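Local coordinates for protein probable starch synthase 4, chloroplastic/amyloplastic (Arabidopsis thaliana, PDB 6GNE) that is probably a plastid starch synthase of the GT-B glycosyltransferase fold, and binds adenosine-5'-diphosphate and a glycan, at residues A[121-125]-A[147-152]; A[179-185]-A[211-216]. All blocks are in the same frame, centred on the assembly; numbering follows the deposited sequence.

Contact 1 (A[121-125]-A[147-152]); sequences FSYFS and WQTAFV. With GLC (alpha-D-glucopyranose), chain C.
At the wall of the glycan pocket, Gln148 packs beside Phe121 and joins the short helix 146-150 to helix 117-134. Gln148 CG rests over one face of the Phe121 ring, 3.6 Å from the centroid and displaced toward the rim, a CH-pi contact. The two side chains point the same way, yet the amide stands almost perpendicular to the ring (88°). A bend in the Gln148 chain at chi2 (90°) turns the amide off the line of its methylenes, and NE2 donates to O3 of alpha-D-glucopyranose over 2.8 Å. Trp147 NE1 donates to O2 of the same sugar at 3.1 Å, with O2 at the indole edge and in its plane. Neighbouring hydroxyls are thus held by consecutive residues, and Gln148 CD lies over one face of the indole. In the N-terminal Rossmann-like domain of the GT-B fold, helix 146-150 directly follows strand 141-145, which brings Trp147 and Gln148 to the C-terminal end of that parallel strand. Ser125 OG, 3.0 Å from Gln148 O across the contact, donates to Phe121 O, one turn back, at 2.9 Å; Ser125 N reaches the same Phe121 oxygen from the opposite face of the carbonyl plane. Ser122 CB stands over the centre of the Phe151 ring, 3.8 Å from its centroid and only 5° off the normal, a second CH-pi contact, while Ser122 OG turns back to Phe118 O in its own helix. Phe118 also meets Phe151 edge-to-face. Thr149 CG2 comes to the edge of the Phe124 ring, 4.0 Å from CE2, and Thr149 OG1 accepts from His145 N. Farther along, Val152 CG2 touches Ser125 CB at 3.9 Å, where the chain enters helix 152-160.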
ATOM      1  N   PHE A 121      10.636  15.490  -0.649  1.00 46.23           N
ATOM      2  CA  PHE A 121      11.067  14.155  -0.221  1.00 45.51           C
ATOM      3  C   PHE A 121      12.579  13.866  -0.364  1.00 45.90           C
ATOM      4  O   PHE A 121      13.139  13.058   0.388  1.00 45.77           O
ATOM      5  CB  PHE A 121      10.179  13.087  -0.864  1.00 44.56           C
ATOM      6  CG  PHE A 121       8.742  13.142  -0.389  1.00 43.70           C
ATOM      7  CD1 PHE A 121       8.408  12.673   0.873  1.00 42.68           C
ATOM      8  CD2 PHE A 121       7.735  13.680  -1.193  1.00 43.46           C
ATOM      9  CE1 PHE A 121       7.097  12.713   1.316  1.00 42.52           C
ATOM     10  CE2 PHE A 121       6.421  13.742  -0.748  1.00 43.22           C
ATOM     11  CZ  PHE A 121       6.092  13.258   0.504  1.00 42.61           C
ATOM     12  N   SER A 122      13.253  14.508  -1.308  1.00 46.86           N
ATOM     13  CA  SER A 122      14.719  14.451  -1.333  1.00 47.83           C
ATOM     14  C   SER A 122      15.314  15.133  -0.080  1.00 48.60           C
ATOM     15  O   SER A 122      16.303  14.648   0.475  1.00 49.31           O
ATOM     16  CB  SER A 122      15.304  15.039  -2.628  1.00 49.11           C
ATOM     17  OG  SER A 122      14.993  16.406  -2.759  1.00 50.47           O
ATOM     18  N   TYR A 123      14.723  16.239   0.377  1.00 48.54           N
ATOM     19  CA  TYR A 123      15.148  16.836   1.660  1.00 49.39           C
ATOM     20  C   TYR A 123      15.010  15.840   2.803  1.00 47.70           C
ATOM     21  O   TYR A 123      15.956  15.603   3.563  1.00 48.18           O
ATOM     22  CB  TYR A 123      14.343  18.093   2.006  1.00 50.31           C
ATOM     23  CG  TYR A 123      14.757  18.739   3.327  1.00 51.39           C
ATOM     24  CD1 TYR A 123      14.254  18.266   4.561  1.00 49.96           C
ATOM     25  CD2 TYR A 123      15.650  19.818   3.352  1.00 52.92           C
ATOM     26  CE1 TYR A 123      14.643  18.855   5.756  1.00 50.79           C
ATOM     27  CE2 TYR A 123      16.031  20.411   4.553  1.00 53.77           C
ATOM     28  CZ  TYR A 123      15.533  19.933   5.749  1.00 52.77           C
ATOM     29  OH  TYR A 123      15.901  20.545   6.934  1.00 54.13           O
ATOM     30  N   PHE A 124      13.807  15.286   2.916  1.00 46.01           N
ATOM     31  CA  PHE A 124      13.484  14.316   3.943  1.00 44.62           C
ATOM     32  C   PHE A 124      14.473  13.155   3.953  1.00 44.33           C
ATOM     33  O   PHE A 124      14.940  12.741   5.030  1.00 45.06           O
ATOM     34  CB  PHE A 124      12.059  13.783   3.757  1.00 42.67           C
ATOM     35  CG  PHE A 124      11.752  12.595   4.623  1.00 41.24           C
ATOM     36  CD1 PHE A 124      11.799  12.706   6.018  1.00 41.35           C
ATOM     37  CD2 PHE A 124      11.448  11.361   4.062  1.00 39.59           C
ATOM     38  CE1 PHE A 124      11.539  11.615   6.827  1.00 40.42           C
ATOM     39  CE2 PHE A 124      11.168  10.263   4.882  1.00 38.58           C
ATOM     40  CZ  PHE A 124      11.218  10.392   6.263  1.00 38.69           C
ATOM     41  N   SER A 125      14.773  12.634   2.765  1.00 44.07           N
ATOM     42  CA  SER A 125      15.703  11.507   2.609  1.00 43.98           C
ATOM     43  C   SER A 125      17.068  11.862   3.148  1.00 45.25           C
ATOM     44  O   SER A 125      17.676  11.055   3.837  1.00 45.43           O
ATOM     45  CB  SER A 125      15.833  11.090   1.139  1.00 44.52           C
ATOM     46  OG  SER A 125      14.618  10.568   0.629  1.00 43.20           O
ATOM     47  N   TRP A 147       9.629   6.092  -4.677  1.00 39.37           N
ATOM     48  CA  TRP A 147      10.487   7.143  -5.210  1.00 40.13           C
ATOM     49  C   TRP A 147      10.830   8.193  -4.165  1.00 40.44           C
ATOM     50  O   TRP A 147      11.949   8.710  -4.182  1.00 42.84           O
ATOM     51  CB  TRP A 147       9.897   7.767  -6.491  1.00 40.66           C
ATOM     52  CG  TRP A 147       8.792   8.750  -6.268  1.00 40.84           C
ATOM     53  CD1 TRP A 147       7.460   8.505  -6.298  1.00 39.04           C
ATOM     54  CD2 TRP A 147       8.941  10.149  -5.976  1.00 42.26           C
ATOM     55  NE1 TRP A 147       6.768   9.662  -6.036  1.00 39.83           N
ATOM     56  CE2 TRP A 147       7.651  10.685  -5.835  1.00 41.80           C
ATOM     57  CE3 TRP A 147      10.046  10.991  -5.819  1.00 43.99           C
ATOM     58  CZ2 TRP A 147       7.424  12.034  -5.559  1.00 43.52           C
ATOM     59  CZ3 TRP A 147       9.834  12.333  -5.546  1.00 45.95           C
ATOM     60  CH2 TRP A 147       8.526  12.846  -5.416  1.00 45.53           C
ATOM     61  N   GLN A 148       9.913   8.478  -3.248  1.00 38.99           N
ATOM     62  CA  GLN A 148      10.135   9.524  -2.247  1.00 40.83           C
ATOM     63  C   GLN A 148      11.393   9.301  -1.372  1.00 42.22           C
ATOM     64  O   GLN A 148      12.102  10.252  -1.034  1.00 44.60           O
ATOM     65  CB  GLN A 148       8.906   9.701  -1.354  1.00 40.41           C
ATOM     66  CG  GLN A 148       7.688  10.302  -2.065  1.00 40.76           C
ATOM     67  CD  GLN A 148       6.765   9.251  -2.700  1.00 39.31           C
ATOM     68  OE1 GLN A 148       7.174   8.111  -2.931  1.00 37.96           O
ATOM     69  NE2 GLN A 148       5.512   9.640  -2.974  1.00 39.05           N
ATOM     70  N   THR A 149      11.691   8.052  -1.035  1.00 41.25           N
ATOM     71  CA  THR A 149      12.883   7.726  -0.267  1.00 41.49           C
ATOM     72  C   THR A 149      13.898   6.885  -1.046  1.00 42.64           C
ATOM     73  O   THR A 149      14.818   6.307  -0.455  1.00 42.96           O
ATOM     74  CB  THR A 149      12.499   7.012   1.026  1.00 39.86           C
ATOM     75  OG1 THR A 149      11.972   5.717   0.721  1.00 39.03           O
ATOM     76  CG2 THR A 149      11.488   7.834   1.770  1.00 38.79           C
ATOM     77  N   ALA A 150      13.740   6.831  -2.374  1.00 42.24           N
ATOM     78  CA  ALA A 150      14.718   6.201  -3.247  1.00 41.60           C
ATOM     79  C   ALA A 150      16.060   6.906  -3.179  1.00 42.62           C
ATOM     80  O   ALA A 150      17.094   6.275  -3.361  1.00 44.19           O
ATOM     81  CB  ALA A 150      14.203   6.223  -4.668  1.00 41.81           C
ATOM     82  N   PHE A 151      16.034   8.205  -2.903  1.00 41.99           N
ATOM     83  CA  PHE A 151      17.235   9.011  -2.770  1.00 43.83           C
ATOM     84  C   PHE A 151      18.191   8.517  -1.693  1.00 44.06           C
ATOM     85  O   PHE A 151      19.367   8.835  -1.753  1.00 45.40           O
ATOM     86  CB  PHE A 151      16.900  10.477  -2.465  1.00 44.84           C
ATOM     87  CG  PHE A 151      15.913  11.102  -3.413  1.00 44.69           C
ATOM     88  CD1 PHE A 151      16.331  11.606  -4.633  1.00 46.00           C
ATOM     89  CD2 PHE A 151      14.573  11.197  -3.071  1.00 43.60           C
ATOM     90  CE1 PHE A 151      15.439  12.186  -5.496  1.00 46.20           C
ATOM     91  CE2 PHE A 151      13.661  11.759  -3.933  1.00 43.54           C
ATOM     92  CZ  PHE A 151      14.097  12.267  -5.151  1.00 45.29           C
ATOM     93  N   VAL A 152      17.685   7.784  -0.704  1.00 43.08           N
ATOM     94  CA  VAL A 152      18.512   7.237   0.363  1.00 43.87           C
ATOM     95  C   VAL A 152      19.676   6.350  -0.142  1.00 44.99           C
ATOM     96  O   VAL A 152      20.795   6.460   0.366  1.00 46.01           O
ATOM     97  CB  VAL A 152      17.640   6.462   1.377  1.00 42.97           C
ATOM     98  CG1 VAL A 152      18.487   5.628   2.325  1.00 44.08           C
ATOM     99  CG2 VAL A 152      16.781   7.412   2.188  1.00 42.57           C
TER
HETATM  100  C1  GLC C   2       1.447  10.716  -5.810  1.00 42.49           C
HETATM  101  C2  GLC C   2       2.705  10.152  -5.151  1.00 40.27           C
HETATM  102  C3  GLC C   2       2.729   8.628  -5.261  1.00 38.82           C
HETATM  103  C4  GLC C   2       1.476   8.085  -4.583  1.00 38.45           C
HETATM  104  C5  GLC C   2       0.255   8.643  -5.298  1.00 40.95           C
HETATM  105  C6  GLC C   2      -1.030   8.195  -4.613  1.00 41.85           C
HETATM  106  O2  GLC C   2       3.858  10.752  -5.739  1.00 40.79           O
HETATM  107  O3  GLC C   2       3.881   8.085  -4.628  1.00 34.69           O
HETATM  108  O4  GLC C   2       1.481   6.659  -4.603  1.00 34.87           O
HETATM  109  O5  GLC C   2       0.286  10.079  -5.279  1.00 43.08           O
HETATM  110  O6  GLC C   2      -2.138   8.906  -5.176  1.00 45.63           O

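Contact 2 (A[179-185]-A[211-216]); sequences YQGTASA and DRVNPV. With GLC (alpha-D-glucopyranose), chain C.
Arg212 folds along the backbone of Ala183 and Thr182, beside the short antiparallel ladder that pairs strands 183-184 and 212-213. Its CB lies 3.3 Å from Ala183 O, and CG, next along, stays 3.5 Å from that oxygen. The chain then bends at chi3 (81°), bringing the guanidinium face over the Ala183 backbone, with NH1 3.6 Å from Ala183 C. At the tip NH2 makes a weak hydrogen bond to Thr182 OG1, 3.3 Å away. In the ladder, Ala183 and Val213 form the hydrogen-bonded pair: Val213 N donates to Ala183 O at 2.8 Å, and the return bond from Ala183 N to Val213 O is weak. Ala185 CB packs on Val213 CG1.

Beyond the strands, an amide pair takes over. Asn214 ND2 donates to Gln180 OE1 over 2.7 Å, approaching in the Gln180 carbonyl plane on a lone pair, with OE1 itself close to the plane of the Asn214 amide. OE1 also bonds to His207 NE2, and Gln180 NE2 to Phe177 O and Lys244 O. Asn214, at the N-cap of helix 215-222, has ND2 on Asp206 OD1 and OD1 on Lys217 N, so both amides are held at both ends. Val216 N adds a weak bond, 3.4 Å long, to Gln180 O, and Pro215 CD lies against the Gln180 and Gly181 carbonyl oxygens. Tyr179 turns away from this pairing and presents one ring face to C3 of alpha-D-glucopyranose in the glycan pocket. Pro215 and Val216 carry the contact onto helix 146-150 through Ala150 and Trp147, while Ala183 and Pro215 touch Phe118 of helix 117-134.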
ATOM      1  N   TYR A 179       5.276   5.108 -10.433  1.00 43.12           N
ATOM      2  CA  TYR A 179       5.761   6.346  -9.805  1.00 44.11           C
ATOM      3  C   TYR A 179       7.257   6.326  -9.613  1.00 43.60           C
ATOM      4  O   TYR A 179       7.749   5.755  -8.666  1.00 42.16           O
ATOM      5  CB  TYR A 179       5.022   6.607  -8.490  1.00 43.53           C
ATOM      6  CG  TYR A 179       3.528   6.721  -8.692  1.00 44.46           C
ATOM      7  CD1 TYR A 179       2.995   7.563  -9.706  1.00 46.46           C
ATOM      8  CD2 TYR A 179       2.623   6.005  -7.873  1.00 43.42           C
ATOM      9  CE1 TYR A 179       1.619   7.654  -9.916  1.00 46.67           C
ATOM     10  CE2 TYR A 179       1.231   6.108  -8.065  1.00 42.53           C
ATOM     11  CZ  TYR A 179       0.736   6.921  -9.077  1.00 44.18           C
ATOM     12  OH  TYR A 179      -0.596   7.035  -9.271  1.00 42.09           O
ATOM     13  N   GLN A 180       7.960   6.972 -10.533  1.00 44.60           N
ATOM     14  CA  GLN A 180       9.412   6.916 -10.597  1.00 45.89           C
ATOM     15  C   GLN A 180      10.113   8.187 -10.063  1.00 47.41           C
ATOM     16  O   GLN A 180      11.324   8.170  -9.803  1.00 46.45           O
ATOM     17  CB  GLN A 180       9.847   6.567 -12.036  1.00 46.76           C
ATOM     18  CG  GLN A 180       9.489   5.130 -12.373  1.00 45.64           C
ATOM     19  CD  GLN A 180       9.726   4.737 -13.813  1.00 46.21           C
ATOM     20  OE1 GLN A 180      10.697   5.160 -14.464  1.00 47.48           O
ATOM     21  NE2 GLN A 180       8.853   3.889 -14.311  1.00 44.30           N
ATOM     22  N   GLY A 181       9.346   9.268  -9.887  1.00 48.64           N
ATOM     23  CA  GLY A 181       9.857  10.525  -9.355  1.00 50.50           C
ATOM     24  C   GLY A 181      10.743  11.289 -10.297  1.00 53.37           C
ATOM     25  O   GLY A 181      11.599  12.061  -9.862  1.00 57.24           O
ATOM     26  N   THR A 182      10.543  11.100 -11.588  1.00 54.99           N
ATOM     27  CA  THR A 182      11.454  11.677 -12.564  1.00 58.82           C
ATOM     28  C   THR A 182      11.343  13.190 -12.532  1.00 59.89           C
ATOM     29  O   THR A 182      10.275  13.735 -12.295  1.00 60.15           O
ATOM     30  CB  THR A 182      11.167  11.152 -13.973  1.00 61.19           C
ATOM     31  OG1 THR A 182       9.776  11.313 -14.248  1.00 64.29           O
ATOM     32  CG2 THR A 182      11.552   9.692 -14.077  1.00 60.29           C
ATOM     33  N   ALA A 183      12.470  13.856 -12.747  1.00 62.29           N
ATOM     34  CA  ALA A 183      12.547  15.311 -12.860  1.00 64.88           C
ATOM     35  C   ALA A 183      13.796  15.697 -13.696  1.00 67.93           C
ATOM     36  O   ALA A 183      14.581  14.816 -14.071  1.00 68.18           O
ATOM     37  CB  ALA A 183      12.623  15.919 -11.458  1.00 64.59           C
ATOM     38  N   SER A 184      13.977  16.999 -13.957  1.00 70.16           N
ATOM     39  CA  SER A 184      15.235  17.528 -14.507  1.00 73.43           C
ATOM     40  C   SER A 184      16.402  17.259 -13.561  1.00 74.71           C
ATOM     41  O   SER A 184      16.234  17.247 -12.321  1.00 75.60           O
ATOM     42  CB  SER A 184      15.177  19.048 -14.749  1.00 75.53           C
ATOM     43  OG  SER A 184      13.942  19.474 -15.274  1.00 75.06           O
ATOM     44  N   ALA A 185      17.580  17.085 -14.152  1.00 77.70           N
ATOM     45  CA  ALA A 185      18.789  16.729 -13.415  1.00 79.69           C
ATOM     46  C   ALA A 185      19.240  17.783 -12.392  1.00 82.32           C
ATOM     47  O   ALA A 185      19.743  17.421 -11.326  1.00 82.76           O
ATOM     48  CB  ALA A 185      19.920  16.415 -14.385  1.00 81.46           C
ATOM     49  N   ASP A 211      18.403  14.796 -20.213  1.00 87.20           N
ATOM     50  CA  ASP A 211      18.553  15.789 -19.148  1.00 86.49           C
ATOM     51  C   ASP A 211      17.466  15.652 -18.081  1.00 80.00           C
ATOM     52  O   ASP A 211      17.101  16.617 -17.433  1.00 79.12           O
ATOM     53  CB  ASP A 211      18.733  17.227 -19.706  1.00 90.66           C
ATOM     54  CG  ASP A 211      20.198  17.722 -19.597  1.00 94.32           C
ATOM     55  OD1 ASP A 211      20.752  17.720 -18.468  1.00 94.72           O
ATOM     56  OD2 ASP A 211      20.794  18.103 -20.628  1.00 98.51           O
ATOM     57  N   ARG A 212      17.064  14.404 -17.829  1.00 75.52           N
ATOM     58  CA  ARG A 212      16.198  14.044 -16.697  1.00 70.65           C
ATOM     59  C   ARG A 212      16.812  12.896 -15.889  1.00 68.52           C
ATOM     60  O   ARG A 212      17.547  12.073 -16.438  1.00 71.23           O
ATOM     61  CB  ARG A 212      14.809  13.655 -17.197  1.00 68.02           C
ATOM     62  CG  ARG A 212      13.946  14.863 -17.538  1.00 69.03           C
ATOM     63  CD  ARG A 212      12.645  14.524 -18.279  1.00 68.36           C
ATOM     64  NE  ARG A 212      11.573  14.060 -17.394  1.00 65.99           N
ATOM     65  CZ  ARG A 212      10.951  14.806 -16.466  1.00 65.70           C
ATOM     66  NH1 ARG A 212      11.262  16.089 -16.269  1.00 68.01           N
ATOM     67  NH2 ARG A 212      10.001  14.263 -15.722  1.00 63.62           N
ATOM     68  N   VAL A 213      16.515  12.845 -14.587  1.00 64.81           N
ATOM     69  CA  VAL A 213      17.001  11.758 -13.721  1.00 61.23           C
ATOM     70  C   VAL A 213      15.866  10.940 -13.114  1.00 57.25           C
ATOM     71  O   VAL A 213      14.746  11.408 -13.017  1.00 56.79           O
ATOM     72  CB  VAL A 213      17.920  12.259 -12.603  1.00 61.67           C
ATOM     73  CG1 VAL A 213      19.251  12.704 -13.194  1.00 64.74           C
ATOM     74  CG2 VAL A 213      17.263  13.378 -11.789  1.00 61.44           C
ATOM     75  N   ASN A 214      16.176   9.718 -12.689  1.00 54.59           N
ATOM     76  CA  ASN A 214      15.164   8.755 -12.268  1.00 50.97           C
ATOM     77  C   ASN A 214      15.507   8.174 -10.889  1.00 49.46           C
ATOM     78  O   ASN A 214      16.381   7.308 -10.787  1.00 49.70           O
ATOM     79  CB  ASN A 214      15.035   7.647 -13.314  1.00 50.44           C
ATOM     80  CG  ASN A 214      13.879   6.709 -13.030  1.00 47.58           C
ATOM     81  OD1 ASN A 214      13.732   6.219 -11.908  1.00 45.03           O
ATOM     82  ND2 ASN A 214      13.064   6.443 -14.037  1.00 47.47           N
ATOM     83  N   PRO A 215      14.814   8.644  -9.825  1.00 47.78           N
ATOM     84  CA  PRO A 215      15.094   8.180  -8.467  1.00 46.68           C
ATOM     85  C   PRO A 215      14.945   6.689  -8.256  1.00 45.02           C
ATOM     86  O   PRO A 215      15.790   6.081  -7.617  1.00 45.98           O
ATOM     87  CB  PRO A 215      14.098   8.954  -7.634  1.00 45.59           C
ATOM     88  CG  PRO A 215      13.948  10.242  -8.361  1.00 47.18           C
ATOM     89  CD  PRO A 215      14.007   9.882  -9.807  1.00 48.06           C
ATOM     90  N   VAL A 216      13.888   6.111  -8.783  1.00 44.11           N
ATOM     91  CA  VAL A 216      13.663   4.677  -8.641  1.00 42.92           C
ATOM     92  C   VAL A 216      14.763   3.897  -9.354  1.00 44.87           C
ATOM     93  O   VAL A 216      15.220   2.886  -8.835  1.00 43.96           O
ATOM     94  CB  VAL A 216      12.255   4.267  -9.128  1.00 41.70           C
ATOM     95  CG1 VAL A 216      12.080   2.747  -9.146  1.00 41.15           C
ATOM     96  CG2 VAL A 216      11.200   4.883  -8.222  1.00 40.15           C
TER
HETATM   97  C1  GLC C   2       1.447  10.716  -5.810  1.00 42.49           C
HETATM   98  C2  GLC C   2       2.705  10.152  -5.151  1.00 40.27           C
HETATM   99  C3  GLC C   2       2.729   8.628  -5.261  1.00 38.82           C
HETATM  100  C4  GLC C   2       1.476   8.085  -4.583  1.00 38.45           C
HETATM  101  C5  GLC C   2       0.255   8.643  -5.298  1.00 40.95           C
HETATM  102  C6  GLC C   2      -1.030   8.195  -4.613  1.00 41.85           C
HETATM  103  O2  GLC C   2       3.858  10.752  -5.739  1.00 40.79           O
HETATM  104  O3  GLC C   2       3.881   8.085  -4.628  1.00 34.69           O
HETATM  105  O4  GLC C   2       1.481   6.659  -4.603  1.00 34.87           O
HETATM  106  O5  GLC C   2       0.286  10.079  -5.279  1.00 43.08           O
HETATM  107  O6  GLC C   2      -2.138   8.906  -5.176  1.00 45.63           O

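In the fold
Contacts 1 and 2 share the N-terminal domain, their centres about 12 Å apart, and both reach the same alpha-D-glucopyranose. Contact 1 is core: all its touching residues are buried, and the joining is done mostly by rings, methylenes and methyls, with the Ser125 hydroxyl among them. Contact 2 is only partly buried, with Asp211 exposed, and depends on backbone and amide hydrogen bonds between loops and two short strands. Helices 146-150 and 215-222, one from each contact, lie against each other. Trp147 packs between the contacts as well: its CD2 lies 3.5 Å from Gly181 CA. Toward the sugar, contact 1 offers N-H donors, contact 2 the face of an aromatic ring.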